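Local coordinates for protein ureidoglycolate hydrolase (Arabidopsis thaliana, PDB 4PXE) that hydrolyses (S)-ureidoglycolate to glyoxylate, ammonium and carbon dioxide with two manganese ions per subunit, completing purine breakdown in the plant without making urea, at residues A[312-317]-A[342-347]; A[268-273]-A[322-327]. One frame throughout, in Å; residues are numbered along the deposited sequence.

Helix 311-332 runs through both contacts: near its start it meets the end of strand 335-344 (contact 1), and farther along it meets the end of helix 256-272 (contact 2). The centres of the two contacts lie about 14 Å apart, and they touch directly where Val317 CG2 packs 3.9 Å from His270 O. Nearly all of these residues fall in the region involved in dimerization, which ends at Asp345, yet the two contacts differ in their neighbours. Contact 1 lies toward the active site: the side chain of Arg314 is about 5 Å from that of the substrate-binding Arg307, and the side chain of Asp345 about 10 Å from bound glyoxylate. Contact 2 is remote from the annotated sites and borders the second subunit.

Contact 1. Residues A[312-317]-A[342-347]; sequences ARRNTV and VNQDPP
Arg314 and Asn315, neighbours on helix 311-332, meet Gln344, the last residue of strand 335-344, and the backbone of Asp345 just beyond it. Bent at chi2 and chi3, the Arg314 chain brings its guanidinium group edge-on to Asp345 O; NH1 donates to this carbonyl at 2.9 Å, close to the guanidinium plane, and NH2 adds a weak bond. Along another edge, NE and NH2 of Arg314 both grip Asn315 OD1. That oxygen takes a third donor, Gln344 NE2, at 2.8 Å and 166°; the oxygen lies in the plane of the Gln344 amide, while NE2 stands above the carbonyl plane of Asn315, away from its lone pairs. The two amides are nearly perpendicular (87°). Gln344 reaches the helix with an extended chain, its CG swung opposite the backbone N (chi1 -173°) and laid over one face of the guanidinium, 3.5 Å from Arg314 NH2. Were Arg314 cut back to an alanine, Asp345 O would probably lose its charged donor, and Asn315 OD1 would be left with just the Gln344 bond of its three. The Asp345 carboxylate instead pairs with Arg150. Arginine thus suits this buried position by serving two carbonyl oxygens, and its charge probably polarises both, tying the helix to the strand and the loop that follows it.

Contact 2. Residues A[268-273]-A[322-327]; sequences EKHVLE and QESANT
The imidazole of His270 meets Ser324 through its edge: NE2 lies 2.7 Å from Ser324 OG in a nearly straight hydrogen bond (169°), and Ser324 CB is also near the ring plane. At another edge ND1 donates to Glu273 OE1, 2.9 Å away and only 2° out of that plane, although the carboxylate oxygen is itself met from above its own plane. In-plane partners at both nitrogens fix the rotation of the ring, while segment 322-327 places no atom over either ring face. Histidine suits the place because its two ring nitrogens can serve two partners at once, one on its own segment and one on helix 311-332. The His270 torsion (chi1 -62°) sets CG beside the backbone N and sends the ring toward helix 311-332. A serine is apt opposite, since its short side chain holds a hydroxyl close to the helix backbone and can serve as either donor or acceptor.

A water extends the link, lying 2.8 Å from Ser324 OG and accepting from Lys269 NZ at 2.9 Å; the long lysine chain thus reaches the same hydroxyl indirectly. The negative carboxylate of Glu273 would be expected to stabilise the proton on ND1 and to polarise the ring, though its bond to Lys320 probably tempers this. That bond, from Glu273 OE1, is a salt bridge back to helix 311-332.

The contact therefore joins the end of helix 256-272 to helix 311-332 by polar links, with Ser324 packing on Ala266 and Ala325 on Leu263. Ala325 also lies against Leu336 and Phe339 of strand 335-344, while Glu268 forms a salt bridge with Arg332 of the second subunit.

Contact 1. Residues A[312-317]-A[342-347]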
ATOM      1  N   ALA A 312      -7.221  29.342  13.958  1.00 19.92           N
ATOM      2  CA  ALA A 312      -8.523  29.515  13.319  1.00 21.70           C
ATOM      3  C   ALA A 312      -8.496  29.213  11.814  1.00 19.78           C
ATOM      4  O   ALA A 312      -9.416  28.578  11.279  1.00 20.25           O
ATOM      5  CB  ALA A 312      -9.058  30.934  13.578  1.00 23.78           C
ATOM      6  N   ARG A 313      -7.452  29.668  11.132  1.00 20.64           N
ATOM      7  CA  ARG A 313      -7.296  29.419   9.703  1.00 20.93           C
ATOM      8  C   ARG A 313      -7.150  27.914   9.443  1.00 19.48           C
ATOM      9  O   ARG A 313      -7.754  27.366   8.508  1.00 19.26           O
ATOM     10  CB  ARG A 313      -6.070  30.165   9.187  1.00 22.17           C
ATOM     11  CG  ARG A 313      -6.132  30.587   7.737  1.00 25.55           C
ATOM     12  CD  ARG A 313      -5.251  31.803   7.500  1.00 22.11           C
ATOM     13  NE  ARG A 313      -3.902  31.609   8.026  1.00 23.39           N
ATOM     14  CZ  ARG A 313      -3.058  32.595   8.322  1.00 24.98           C
ATOM     15  NH1 ARG A 313      -3.416  33.861   8.138  1.00 27.05           N
ATOM     16  NH2 ARG A 313      -1.852  32.317   8.799  1.00 21.71           N
ATOM     17  N   ARG A 314      -6.355  27.258  10.286  1.00 20.00           N
ATOM     18  CA  ARG A 314      -6.166  25.803  10.240  1.00 19.19           C
ATOM     19  C   ARG A 314      -7.510  25.087  10.389  1.00 17.40           C
ATOM     20  O   ARG A 314      -7.847  24.199   9.600  1.00 18.43           O
ATOM     21  CB  ARG A 314      -5.213  25.380  11.362  1.00 19.14           C
ATOM     22  CG  ARG A 314      -4.565  23.999  11.227  1.00 21.00           C
ATOM     23  CD  ARG A 314      -5.350  22.881  11.893  1.00 20.56           C
ATOM     24  NE  ARG A 314      -5.961  23.233  13.172  1.00 17.76           N
ATOM     25  CZ  ARG A 314      -5.399  23.056  14.365  1.00 17.51           C
ATOM     26  NH1 ARG A 314      -4.170  22.562  14.480  1.00 17.45           N
ATOM     27  NH2 ARG A 314      -6.067  23.393  15.462  1.00 21.45           N
ATOM     28  N   ASN A 315      -8.278  25.477  11.400  1.00 18.04           N
ATOM     29  CA  ASN A 315      -9.574  24.863  11.666  1.00 19.66           C
ATOM     30  C   ASN A 315     -10.561  25.029  10.521  1.00 18.85           C
ATOM     31  O   ASN A 315     -11.336  24.114  10.249  1.00 19.85           O
ATOM     32  CB  ASN A 315     -10.163  25.392  12.983  1.00 21.33           C
ATOM     33  CG  ASN A 315      -9.379  24.932  14.195  1.00 22.43           C
ATOM     34  OD1 ASN A 315      -8.530  24.040  14.096  1.00 21.35           O
ATOM     35  ND2 ASN A 315      -9.663  25.526  15.355  1.00 22.93           N
ATOM     36  N   THR A 316     -10.529  26.179   9.849  1.00 18.64           N
ATOM     37  CA  THR A 316     -11.366  26.409   8.672  1.00 19.10           C
ATOM     38  C   THR A 316     -11.035  25.396   7.578  1.00 17.13           C
ATOM     39  O   THR A 316     -11.930  24.876   6.916  1.00 18.37           O
ATOM     40  CB  THR A 316     -11.230  27.849   8.139  1.00 21.03           C
ATOM     41  OG1 THR A 316     -11.778  28.762   9.101  1.00 22.99           O
ATOM     42  CG2 THR A 316     -11.958  28.026   6.813  1.00 21.34           C
ATOM     43  N   VAL A 317      -9.754  25.085   7.415  1.00 17.70           N
ATOM     44  CA  VAL A 317      -9.355  24.081   6.431  1.00 18.40           C
ATOM     45  C   VAL A 317      -9.943  22.721   6.795  1.00 14.91           C
ATOM     46  O   VAL A 317     -10.489  22.026   5.921  1.00 15.92           O
ATOM     47  CB  VAL A 317      -7.819  23.980   6.292  1.00 16.85           C
ATOM     48  CG1 VAL A 317      -7.449  22.823   5.378  1.00 16.35           C
ATOM     49  CG2 VAL A 317      -7.247  25.271   5.731  1.00 19.66           C
ATOM     50  N   VAL A 342      -7.794  12.865  14.189  1.00 17.14           N
ATOM     51  CA  VAL A 342      -6.942  12.108  15.091  1.00 17.03           C
ATOM     52  C   VAL A 342      -6.330  13.045  16.125  1.00 18.71           C
ATOM     53  O   VAL A 342      -6.233  12.707  17.306  1.00 20.00           O
ATOM     54  CB  VAL A 342      -5.843  11.360  14.310  1.00 18.56           C
ATOM     55  CG1 VAL A 342      -4.851  10.693  15.260  1.00 19.02           C
ATOM     56  CG2 VAL A 342      -6.484  10.342  13.360  1.00 18.08           C
ATOM     57  N   ASN A 343      -5.935  14.230  15.673  1.00 15.85           N
ATOM     58  CA  ASN A 343      -5.499  15.280  16.593  1.00 16.31           C
ATOM     59  C   ASN A 343      -5.741  16.636  15.967  1.00 15.93           C
ATOM     60  O   ASN A 343      -5.733  16.783  14.745  1.00 15.35           O
ATOM     61  CB  ASN A 343      -4.030  15.118  17.013  1.00 16.24           C
ATOM     62  CG  ASN A 343      -3.067  15.220  15.842  1.00 17.17           C
ATOM     63  OD1 ASN A 343      -2.878  14.250  15.107  1.00 18.69           O
ATOM     64  ND2 ASN A 343      -2.428  16.381  15.684  1.00 16.34           N
ATOM     65  N   GLN A 344      -5.971  17.630  16.819  1.00 17.23           N
ATOM     66  CA  GLN A 344      -6.209  18.985  16.373  1.00 17.25           C
ATOM     67  C   GLN A 344      -5.692  19.860  17.496  1.00 19.65           C
ATOM     68  O   GLN A 344      -6.429  20.202  18.417  1.00 22.35           O
ATOM     69  CB  GLN A 344      -7.705  19.212  16.155  1.00 20.26           C
ATOM     70  CG  GLN A 344      -8.071  20.530  15.527  1.00 21.73           C
ATOM     71  CD  GLN A 344      -9.556  20.624  15.224  1.00 28.33           C
ATOM     72  OE1 GLN A 344     -10.305  19.673  15.448  1.00 30.81           O
ATOM     73  NE2 GLN A 344      -9.985  21.768  14.710  1.00 31.37           N
ATOM     74  N   ASP A 345      -4.408  20.189  17.432  1.00 17.42           N
ATOM     75  CA  ASP A 345      -3.728  20.787  18.566  1.00 18.07           C
ATOM     76  C   ASP A 345      -3.504  22.273  18.351  1.00 17.18           C
ATOM     77  O   ASP A 345      -3.349  22.725  17.229  1.00 17.05           O
ATOM     78  CB  ASP A 345      -2.389  20.081  18.785  1.00 17.26           C
ATOM     79  CG  ASP A 345      -2.553  18.583  18.968  1.00 18.62           C
ATOM     80  OD1 ASP A 345      -2.000  17.827  18.146  1.00 19.47           O
ATOM     81  OD2 ASP A 345      -3.236  18.167  19.928  1.00 22.09           O
ATOM     82  N   PRO A 346      -3.484  23.044  19.450  1.00 17.61           N
ATOM     83  CA  PRO A 346      -3.195  24.476  19.360  1.00 17.47           C
ATOM     84  C   PRO A 346      -1.709  24.728  19.141  1.00 16.72           C
ATOM     85  O   PRO A 346      -0.896  23.840  19.380  1.00 18.51           O
ATOM     86  CB  PRO A 346      -3.624  24.993  20.740  1.00 17.93           C
ATOM     87  CG  PRO A 346      -3.419  23.828  21.648  1.00 19.05           C
ATOM     88  CD  PRO A 346      -3.801  22.619  20.824  1.00 19.17           C
ATOM     89  N   PRO A 347      -1.359  25.932  18.680  1.00 17.23           N
ATOM     90  CA  PRO A 347       0.060  26.295  18.620  1.00 17.23           C
ATOM     91  C   PRO A 347       0.578  26.547  20.030  1.00 19.62           C
ATOM     92  O   PRO A 347      -0.219  26.671  20.964  1.00 19.38           O
ATOM     93  CB  PRO A 347       0.045  27.592  17.817  1.00 18.63           C
ATOM     94  CG  PRO A 347      -1.293  28.191  18.098  1.00 21.52           C
ATOM     95  CD  PRO A 347      -2.240  27.046  18.282  1.00 19.12           C
TER

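Contact 2. Residues A[268-273]-A[322-327]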
ATOM      1  N   GLU A 268      -5.844  20.111  -1.132  1.00 13.42           N
ATOM      2  CA  GLU A 268      -5.000  21.135  -1.733  1.00 14.88           C
ATOM      3  C   GLU A 268      -5.772  22.428  -1.987  1.00 15.54           C
ATOM      4  O   GLU A 268      -5.291  23.522  -1.645  1.00 15.54           O
ATOM      5  CB  GLU A 268      -4.383  20.633  -3.040  1.00 13.94           C
ATOM      6  CG  GLU A 268      -3.587  21.714  -3.764  1.00 15.48           C
ATOM      7  CD  GLU A 268      -3.130  21.312  -5.153  1.00 18.05           C
ATOM      8  OE1 GLU A 268      -3.903  20.671  -5.895  1.00 16.13           O
ATOM      9  OE2 GLU A 268      -1.976  21.648  -5.509  1.00 22.42           O
ATOM     10  N   LYS A 269      -6.962  22.302  -2.568  1.00 14.83           N
ATOM     11  CA  LYS A 269      -7.816  23.453  -2.847  1.00 15.61           C
ATOM     12  C   LYS A 269      -8.114  24.275  -1.595  1.00 17.26           C
ATOM     13  O   LYS A 269      -7.968  25.504  -1.595  1.00 18.37           O
ATOM     14  CB  LYS A 269      -9.125  22.987  -3.489  1.00 17.22           C
ATOM     15  CG  LYS A 269     -10.092  24.119  -3.817  1.00 17.87           C
ATOM     16  CD  LYS A 269     -11.367  23.607  -4.492  1.00 19.43           C
ATOM     17  CE  LYS A 269     -12.166  22.710  -3.566  1.00 20.94           C
ATOM     18  NZ  LYS A 269     -13.302  22.038  -4.282  1.00 26.78           N
ATOM     19  N   HIS A 270      -8.523  23.607  -0.522  1.00 15.82           N
ATOM     20  CA  HIS A 270      -8.922  24.325   0.688  1.00 14.52           C
ATOM     21  C   HIS A 270      -7.728  25.004   1.356  1.00 16.43           C
ATOM     22  O   HIS A 270      -7.852  26.098   1.918  1.00 16.94           O
ATOM     23  CB  HIS A 270      -9.657  23.411   1.670  1.00 16.34           C
ATOM     24  CG  HIS A 270     -10.939  22.862   1.118  1.00 16.30           C
ATOM     25  ND1 HIS A 270     -11.832  23.640   0.414  1.00 18.29           N
ATOM     26  CD2 HIS A 270     -11.461  21.613   1.138  1.00 17.67           C
ATOM     27  CE1 HIS A 270     -12.853  22.893   0.026  1.00 20.02           C
ATOM     28  NE2 HIS A 270     -12.655  21.659   0.457  1.00 18.80           N
ATOM     29  N   VAL A 271      -6.568  24.361   1.301  1.00 15.37           N
ATOM     30  CA  VAL A 271      -5.345  24.990   1.802  1.00 15.31           C
ATOM     31  C   VAL A 271      -5.073  26.293   1.038  1.00 17.09           C
ATOM     32  O   VAL A 271      -4.853  27.346   1.647  1.00 16.68           O
ATOM     33  CB  VAL A 271      -4.128  24.029   1.673  1.00 13.68           C
ATOM     34  CG1 VAL A 271      -2.810  24.777   1.936  1.00 13.96           C
ATOM     35  CG2 VAL A 271      -4.272  22.867   2.633  1.00 15.56           C
ATOM     36  N   LEU A 272      -5.105  26.230  -0.284  1.00 15.90           N
ATOM     37  CA  LEU A 272      -4.854  27.403  -1.120  1.00 17.45           C
ATOM     38  C   LEU A 272      -5.907  28.496  -0.913  1.00 20.11           C
ATOM     39  O   LEU A 272      -5.614  29.682  -1.079  1.00 23.97           O
ATOM     40  CB  LEU A 272      -4.742  27.002  -2.597  1.00 18.59           C
ATOM     41  CG  LEU A 272      -3.586  26.054  -2.942  1.00 18.31           C
ATOM     42  CD1 LEU A 272      -3.582  25.719  -4.418  1.00 20.99           C
ATOM     43  CD2 LEU A 272      -2.251  26.650  -2.525  1.00 19.57           C
ATOM     44  N   GLU A 273      -7.125  28.105  -0.543  1.00 18.19           N
ATOM     45  CA  GLU A 273      -8.197  29.067  -0.270  1.00 19.56           C
ATOM     46  C   GLU A 273      -7.941  29.939   0.960  1.00 21.93           C
ATOM     47  O   GLU A 273      -8.618  30.956   1.149  1.00 22.33           O
ATOM     48  CB  GLU A 273      -9.547  28.354  -0.105  1.00 18.41           C
ATOM     49  CG  GLU A 273     -10.162  27.870  -1.407  1.00 20.62           C
ATOM     50  CD  GLU A 273     -11.330  26.911  -1.193  1.00 18.66           C
ATOM     51  OE1 GLU A 273     -11.590  26.508  -0.037  1.00 19.39           O
ATOM     52  OE2 GLU A 273     -11.987  26.556  -2.197  1.00 22.72           O
ATOM     53  N   GLN A 322     -13.943  18.285   5.796  1.00 16.53           N
ATOM     54  CA  GLN A 322     -15.061  17.432   6.197  1.00 18.73           C
ATOM     55  C   GLN A 322     -16.276  17.646   5.303  1.00 18.93           C
ATOM     56  O   GLN A 322     -16.945  16.683   4.909  1.00 18.11           O
ATOM     57  CB  GLN A 322     -15.435  17.630   7.665  1.00 19.17           C
ATOM     58  CG  GLN A 322     -16.449  16.595   8.137  1.00 22.93           C
ATOM     59  CD  GLN A 322     -16.509  16.454   9.643  1.00 28.43           C
ATOM     60  OE1 GLN A 322     -15.838  17.183  10.380  1.00 32.67           O
ATOM     61  NE2 GLN A 322     -17.312  15.500  10.113  1.00 29.43           N
ATOM     62  N   GLU A 323     -16.554  18.904   4.965  1.00 18.17           N
ATOM     63  CA  GLU A 323     -17.629  19.218   4.026  1.00 21.33           C
ATOM     64  C   GLU A 323     -17.396  18.553   2.670  1.00 17.65           C
ATOM     65  O   GLU A 323     -18.303  17.931   2.107  1.00 19.19           O
ATOM     66  CB  GLU A 323     -17.797  20.736   3.876  1.00 21.28           C
ATOM     67  CG  GLU A 323     -18.366  21.397   5.129  1.00 27.78           C
ATOM     68  CD  GLU A 323     -18.301  22.919   5.105  1.00 35.37           C
ATOM     69  OE1 GLU A 323     -17.689  23.492   4.175  1.00 34.42           O
ATOM     70  OE2 GLU A 323     -18.865  23.543   6.029  1.00 35.77           O
ATOM     71  N   SER A 324     -16.182  18.664   2.148  1.00 17.39           N
ATOM     72  CA  SER A 324     -15.845  18.039   0.874  1.00 16.85           C
ATOM     73  C   SER A 324     -15.939  16.519   0.908  1.00 16.33           C
ATOM     74  O   SER A 324     -16.393  15.913  -0.062  1.00 16.04           O
ATOM     75  CB  SER A 324     -14.453  18.471   0.400  1.00 17.11           C
ATOM     76  OG  SER A 324     -14.490  19.805  -0.079  1.00 18.65           O
ATOM     77  N   ALA A 325     -15.517  15.908   2.012  1.00 15.29           N
ATOM     78  CA  ALA A 325     -15.595  14.455   2.137  1.00 16.71           C
ATOM     79  C   ALA A 325     -17.043  13.998   2.013  1.00 15.84           C
ATOM     80  O   ALA A 325     -17.337  13.001   1.356  1.00 16.09           O
ATOM     81  CB  ALA A 325     -14.996  13.987   3.444  1.00 16.60           C
ATOM     82  N   ASN A 326     -17.949  14.748   2.628  1.00 16.08           N
ATOM     83  CA  ASN A 326     -19.369  14.424   2.540  1.00 17.87           C
ATOM     84  C   ASN A 326     -19.961  14.669   1.157  1.00 18.31           C
ATOM     85  O   ASN A 326     -20.735  13.852   0.651  1.00 19.05           O
ATOM     86  CB  ASN A 326     -20.151  15.173   3.625  1.00 18.70           C
ATOM     87  CG  ASN A 326     -20.044  14.493   4.978  1.00 22.50           C
ATOM     88  OD1 ASN A 326     -20.689  13.473   5.224  1.00 27.06           O
ATOM     89  ND2 ASN A 326     -19.231  15.052   5.863  1.00 24.01           N
ATOM     90  N   THR A 327     -19.579  15.769   0.521  1.00 16.01           N
ATOM     91  CA  THR A 327     -20.043  16.079  -0.821  1.00 15.84           C
ATOM     92  C   THR A 327     -19.565  15.022  -1.822  1.00 17.14           C
ATOM     93  O   THR A 327     -20.333  14.542  -2.649  1.00 18.53           O
ATOM     94  CB  THR A 327     -19.561  17.472  -1.263  1.00 22.30           C
ATOM     95  OG1 THR A 327     -20.140  18.458  -0.400  1.00 23.96           O
ATOM     96  CG2 THR A 327     -19.976  17.761  -2.693  1.00 22.06           C
TER
HETATM   97  O   HOH W   1     -14.568  19.858  -2.872  1.00 27.70           O